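Local coordinates for protein interacting with Hsp90 1 (Saccharomyces cerevisiae, PDB 4CHH) that takes part in pre-rRNA processing, is required for the NOP58-snoRNA interaction, and belongs to the R2TP complex, which also contains RVB1, RVB2 and TAH1, at residues L68-F76 with E89-S97. Sequence-based numbering, arbitrary orientation. Where two conformers were deposited one is given.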
ATOM      1  N   LEU A  68     -10.097  -6.646  -8.143  1.00 20.73           N
ATOM      2  CA  LEU A  68      -9.804  -5.949  -9.402  1.00 21.11           C
ATOM      3  C   LEU A  68      -8.315  -5.639  -9.608  1.00 21.68           C
ATOM      4  O   LEU A  68      -7.922  -5.235 -10.708  1.00 21.07           O
ATOM      5  CB  LEU A  68     -10.612  -4.632  -9.425  1.00 22.25           C
ATOM      6  CG  LEU A  68     -11.988  -4.644 -10.112  1.00 28.17           C
ATOM      7  CD1 LEU A  68     -12.963  -5.599  -9.439  1.00 28.05           C
ATOM      8  CD2 LEU A  68     -12.587  -3.261 -10.115  1.00 31.50           C
ATOM      9  N   VAL A  69      -7.505  -5.778  -8.552  1.00 16.22           N
ATOM     10  CA  VAL A  69      -6.067  -5.546  -8.586  1.00 15.21           C
ATOM     11  C   VAL A  69      -5.432  -6.823  -9.146  1.00 20.35           C
ATOM     12  O   VAL A  69      -5.786  -7.925  -8.698  1.00 19.46           O
ATOM     13  CB  VAL A  69      -5.469  -5.172  -7.180  1.00 18.30           C
ATOM     14  CG1 VAL A  69      -3.949  -4.969  -7.235  1.00 17.25           C
ATOM     15  CG2 VAL A  69      -6.155  -3.948  -6.567  1.00 18.09           C
ATOM     16  N   PRO A  70      -4.480  -6.718 -10.093  1.00 18.33           N
ATOM     17  CA  PRO A  70      -3.782  -7.928 -10.549  1.00 18.09           C
ATOM     18  C   PRO A  70      -3.140  -8.703  -9.394  1.00 22.59           C
ATOM     19  O   PRO A  70      -2.864  -8.162  -8.309  1.00 19.18           O
ATOM     20  CB  PRO A  70      -2.696  -7.386 -11.482  1.00 19.77           C
ATOM     21  CG  PRO A  70      -3.220  -6.065 -11.942  1.00 24.11           C
ATOM     22  CD  PRO A  70      -3.946  -5.509 -10.749  1.00 19.79           C
ATOM     23  N   LYS A  71      -2.940  -9.991  -9.621  1.00 20.86           N
ATOM     24  CA  LYS A  71      -2.322 -10.839  -8.615  1.00 21.36           C
ATOM     25  C   LYS A  71      -1.184 -11.658  -9.276  1.00 25.29           C
ATOM     26  O   LYS A  71      -1.172 -11.777 -10.512  1.00 24.88           O
ATOM     27  CB  LYS A  71      -3.370 -11.722  -7.914  1.00 23.85           C
ATOM     28  CG  LYS A  71      -4.049 -12.770  -8.777  1.00 36.06           C
ATOM     29  CD  LYS A  71      -4.964 -13.691  -7.960  1.00 36.80           C
ATOM     30  CE  LYS A  71      -4.220 -14.777  -7.201  1.00 35.85           C
ATOM     31  NZ  LYS A  71      -5.119 -15.917  -6.843  1.00 31.88           N
ATOM     32  N   PRO A  72      -0.159 -12.126  -8.514  1.00 20.48           N
ATOM     33  CA  PRO A  72       0.902 -12.942  -9.149  1.00 20.94           C
ATOM     34  C   PRO A  72       0.319 -14.158  -9.879  1.00 25.77           C
ATOM     35  O   PRO A  72      -0.680 -14.744  -9.433  1.00 25.65           O
ATOM     36  CB  PRO A  72       1.745 -13.400  -7.938  1.00 21.86           C
ATOM     37  CG  PRO A  72       1.485 -12.370  -6.898  1.00 24.81           C
ATOM     38  CD  PRO A  72       0.029 -12.075  -7.056  1.00 20.99           C
ATOM     39  N   GLU A  73       0.970 -14.566 -10.959  1.00 24.98           N
ATOM     40  CA  GLU A  73       0.595 -15.755 -11.730  1.00 25.63           C
ATOM     41  C   GLU A  73       0.950 -17.023 -10.942  1.00 28.54           C
ATOM     42  O   GLU A  73       0.211 -18.003 -11.001  1.00 28.15           O
ATOM     43  CB  GLU A  73       1.269 -15.746 -13.104  1.00 27.11           C
ATOM     44  CG  GLU A  73       0.579 -14.809 -14.083  1.00 41.87           C
ATOM     45  CD  GLU A  73       1.156 -14.775 -15.488  1.00 66.06           C
ATOM     46  OE1 GLU A  73       2.388 -14.599 -15.636  1.00 58.78           O
ATOM     47  OE2 GLU A  73       0.366 -14.933 -16.448  1.00 61.68           O
ATOM     48  N   VAL A  74       2.052 -16.969 -10.163  1.00 24.82           N
ATOM     49  CA  VAL A  74       2.504 -18.060  -9.298  1.00 23.10           C
ATOM     50  C   VAL A  74       1.780 -17.936  -7.942  1.00 25.33           C
ATOM     51  O   VAL A  74       1.940 -16.928  -7.244  1.00 22.88           O
ATOM     52  CB  VAL A  74       4.054 -18.090  -9.121  1.00 25.51           C
ATOM     53  CG1 VAL A  74       4.463 -19.165  -8.123  1.00 23.82           C
ATOM     54  CG2 VAL A  74       4.768 -18.299 -10.461  1.00 25.60           C
ATOM     55  N   ASP A  75       1.008 -18.978  -7.580  1.00 23.11           N
ATOM     56  CA  ASP A  75       0.263 -19.099  -6.322  1.00 23.77           C
ATOM     57  C   ASP A  75       1.224 -19.072  -5.129  1.00 24.37           C
ATOM     58  O   ASP A  75       2.340 -19.575  -5.248  1.00 22.57           O
ATOM     59  CB  ASP A  75      -0.557 -20.416  -6.326  1.00 26.51           C
ATOM     60  CG  ASP A  75      -1.583 -20.528  -5.208  1.00 41.30           C
ATOM     61  OD1 ASP A  75      -2.147 -19.472  -4.800  1.00 41.40           O
ATOM     62  OD2 ASP A  75      -1.826 -21.663  -4.737  1.00 48.57           O
ATOM     63  N   PHE A  76       0.813 -18.474  -3.985  1.00 20.67           N
ATOM     64  CA  PHE A  76       1.727 -18.375  -2.845  1.00 18.33           C
ATOM     65  C   PHE A  76       1.951 -19.717  -2.173  1.00 23.72           C
ATOM     66  O   PHE A  76       1.045 -20.342  -1.623  1.00 23.34           O
ATOM     67  CB  PHE A  76       1.329 -17.320  -1.785  1.00 18.73           C
ATOM     68  CG  PHE A  76       2.337 -17.250  -0.643  1.00 18.54           C
ATOM     69  CD1 PHE A  76       3.627 -16.767  -0.856  1.00 18.01           C
ATOM     70  CD2 PHE A  76       2.017 -17.733   0.621  1.00 20.28           C
ATOM     71  CE1 PHE A  76       4.582 -16.781   0.168  1.00 18.58           C
ATOM     72  CE2 PHE A  76       2.968 -17.721   1.654  1.00 21.95           C
ATOM     73  CZ  PHE A  76       4.247 -17.255   1.416  1.00 18.69           C
ATOM     74  N   GLU A  89      11.551 -11.888  -9.208  1.00 18.73           N
ATOM     75  CA  GLU A  89      10.681 -12.530 -10.186  1.00 18.54           C
ATOM     76  C   GLU A  89       9.256 -12.695  -9.663  1.00 20.91           C
ATOM     77  O   GLU A  89       8.383 -13.164 -10.396  1.00 20.99           O
ATOM     78  CB  GLU A  89      11.282 -13.888 -10.593  1.00 20.13           C
ATOM     79  CG  GLU A  89      12.349 -13.730 -11.659  1.00 33.59           C
ATOM     80  CD  GLU A  89      13.051 -15.017 -12.047  1.00 62.08           C
ATOM     81  OE1 GLU A  89      12.372 -15.954 -12.529  1.00 62.42           O
ATOM     82  OE2 GLU A  89      14.293 -15.074 -11.898  1.00 55.85           O
ATOM     83  N   TRP A  90       8.994 -12.256  -8.413  1.00 15.81           N
ATOM     84  CA  TRP A  90       7.657 -12.361  -7.854  1.00 14.26           C
ATOM     85  C   TRP A  90       7.394 -11.180  -6.931  1.00 18.02           C
ATOM     86  O   TRP A  90       8.242 -10.824  -6.117  1.00 15.69           O
ATOM     87  CB  TRP A  90       7.529 -13.684  -7.077  1.00 11.81           C
ATOM     88  CG  TRP A  90       6.142 -14.124  -6.720  1.00 12.30           C
ATOM     89  CD1 TRP A  90       5.427 -15.112  -7.338  1.00 14.92           C
ATOM     90  CD2 TRP A  90       5.385 -13.755  -5.545  1.00 12.03           C
ATOM     91  NE1 TRP A  90       4.233 -15.308  -6.685  1.00 14.47           N
ATOM     92  CE2 TRP A  90       4.183 -14.493  -5.576  1.00 15.88           C
ATOM     93  CE3 TRP A  90       5.590 -12.836  -4.491  1.00 12.96           C
ATOM     94  CZ2 TRP A  90       3.221 -14.404  -4.554  1.00 15.78           C
ATOM     95  CZ3 TRP A  90       4.627 -12.722  -3.500  1.00 15.03           C
ATOM     96  CH2 TRP A  90       3.458 -13.502  -3.533  1.00 16.02           C
ATOM     97  N   GLU A  91       6.176 -10.638  -7.005  1.00 16.10           N
ATOM     98  CA  GLU A  91       5.749  -9.528  -6.153  1.00 15.98           C
ATOM     99  C   GLU A  91       4.257  -9.491  -6.051  1.00 19.43           C
ATOM    100  O   GLU A  91       3.571  -9.874  -6.987  1.00 20.78           O
ATOM    101  CB  GLU A  91       6.256  -8.195  -6.749  1.00 17.83           C
ATOM    102  CG  GLU A  91       6.290  -7.053  -5.748  1.00 31.61           C
ATOM    103  CD  GLU A  91       7.310  -5.959  -5.997  1.00 49.35           C
ATOM    104  OE1 GLU A  91       8.482  -6.286  -6.288  1.00 43.56           O
ATOM    105  OE2 GLU A  91       6.955  -4.774  -5.811  1.00 47.17           O
ATOM    106  N   ILE A  92       3.738  -8.994  -4.937  1.00 16.17           N
ATOM    107  CA  ILE A  92       2.305  -8.753  -4.811  1.00 16.03           C
ATOM    108  C   ILE A  92       2.056  -7.394  -5.519  1.00 18.89           C
ATOM    109  O   ILE A  92       2.590  -6.391  -5.042  1.00 19.54           O
ATOM    110  CB  ILE A  92       1.818  -8.758  -3.329  1.00 18.84           C
ATOM    111  CG1 ILE A  92       1.847 -10.169  -2.717  1.00 18.99           C
ATOM    112  CG2 ILE A  92       0.418  -8.111  -3.206  1.00 18.19           C
ATOM    113  CD1 ILE A  92       1.428 -10.273  -1.212  1.00 17.69           C
ATOM    114  N   PRO A  93       1.310  -7.308  -6.649  1.00 15.40           N
ATOM    115  CA  PRO A  93       1.060  -5.976  -7.255  1.00 15.37           C
ATOM    116  C   PRO A  93       0.331  -5.023  -6.278  1.00 19.07           C
ATOM    117  O   PRO A  93      -0.552  -5.445  -5.523  1.00 18.00           O
ATOM    118  CB  PRO A  93       0.190  -6.303  -8.479  1.00 16.56           C
ATOM    119  CG  PRO A  93       0.525  -7.777  -8.801  1.00 20.17           C
ATOM    120  CD  PRO A  93       0.643  -8.381  -7.421  1.00 15.84           C
ATOM    121  N   ILE A  94       0.756  -3.753  -6.254  1.00 15.91           N
ATOM    122  CA  ILE A  94       0.158  -2.717  -5.406  1.00 15.51           C
ATOM    123  C   ILE A  94      -0.272  -1.534  -6.276  1.00 18.71           C
ATOM    124  O   ILE A  94       0.528  -1.042  -7.062  1.00 19.50           O
ATOM    125  CB  ILE A  94       1.116  -2.240  -4.258  1.00 18.33           C
ATOM    126  CG1 ILE A  94       1.662  -3.444  -3.430  1.00 17.98           C
ATOM    127  CG2 ILE A  94       0.398  -1.203  -3.333  1.00 19.70           C
ATOM    128  CD1 ILE A  94       2.873  -3.194  -2.676  1.00 23.65           C
ATOM    129  N   ILE A  95      -1.502  -1.053  -6.080  1.00 13.78           N
ATOM    130  CA  ILE A  95      -1.989   0.168  -6.680  1.00 13.93           C
ATOM    131  C   ILE A  95      -2.098   1.175  -5.516  1.00 16.63           C
ATOM    132  O   ILE A  95      -2.829   0.951  -4.550  1.00 15.91           O
ATOM    133  CB  ILE A  95      -3.295  -0.013  -7.507  1.00 18.11           C
ATOM    134  CG1 ILE A  95      -3.044  -0.980  -8.711  1.00 18.81           C
ATOM    135  CG2 ILE A  95      -3.760   1.381  -8.034  1.00 16.58           C
ATOM    136  CD1 ILE A  95      -4.274  -1.549  -9.368  1.00 27.95           C
ATOM    137  N   THR A  96      -1.321   2.259  -5.600  1.00 14.21           N
ATOM    138  CA  THR A  96      -1.209   3.267  -4.542  1.00 14.53           C
ATOM    139  C   THR A  96      -1.896   4.538  -4.958  1.00 17.98           C
ATOM    140  O   THR A  96      -1.714   5.016  -6.080  1.00 18.29           O
ATOM    141  CB  THR A  96       0.278   3.522  -4.208  1.00 21.78           C
ATOM    142  OG1 THR A  96       0.891   2.265  -3.952  1.00 20.99           O
ATOM    143  CG2 THR A  96       0.471   4.426  -3.006  1.00 15.95           C
ATOM    144  N   SER A  97      -2.651   5.108  -4.033  1.00 14.72           N
ATOM    145  CA  SER A  97      -3.357   6.355  -4.274  1.00 14.00           C
ATOM    146  C   SER A  97      -2.410   7.541  -4.189  1.00 18.07           C
ATOM    147  O   SER A  97      -1.296   7.423  -3.678  1.00 15.78           O
ATOM    148  CB  SER A  97      -4.468   6.503  -3.237  1.00 16.85           C
ATOM    149  OG  SER A  97      -3.942   6.793  -1.949  1.00 18.76           O
TER
HETATM  150  O   HOH W   1      -2.009  -7.777  -5.589  1.00 16.16           O
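Pro72 lays the CB-CG side of its ring over one face of the Trp90 indole: Pro72 CG stands 4.0 Å from the centroid of the six-membered ring and 29° off its normal, a CH-pi contact displaced toward the rim. The indole edge is used as well. Trp90 NE1 donates to Val74 O at 2.9 Å with an N-H...O angle of 168°, and the acceptor lies almost in the ring plane, although the donor is tilted from the carbonyl plane of Val74. With CG anti to the backbone N (chi1 -165°), the Trp90 ring extends to the 68-76 loop, where Val74 CB touches Trp90 CD1 at 3.7 Å. Replacing Trp90 by alanine would probably leave Val74 O without its indole donor and take away the flat surface that Pro72 rests on. Further along, prolines meet: Pro93 CG approaches Pro70 O at 3.4 Å, and Pro72 CD lies 3.8 Å from Pro93 CD. One water bridges the backbones by donating to both Pro70 O and Pro93 O. Val69 CG1 then reaches Ile95 CD1 at 4.0 Å. Within this PIH1 N-terminal domain, the contact joins the loop after strand 58-66 to the run entering strand 95-103; helix 78-86 packs on Trp90 through Val81, Leu84 and Ile85, while Val69 and Ile92 rest on strand 109-118.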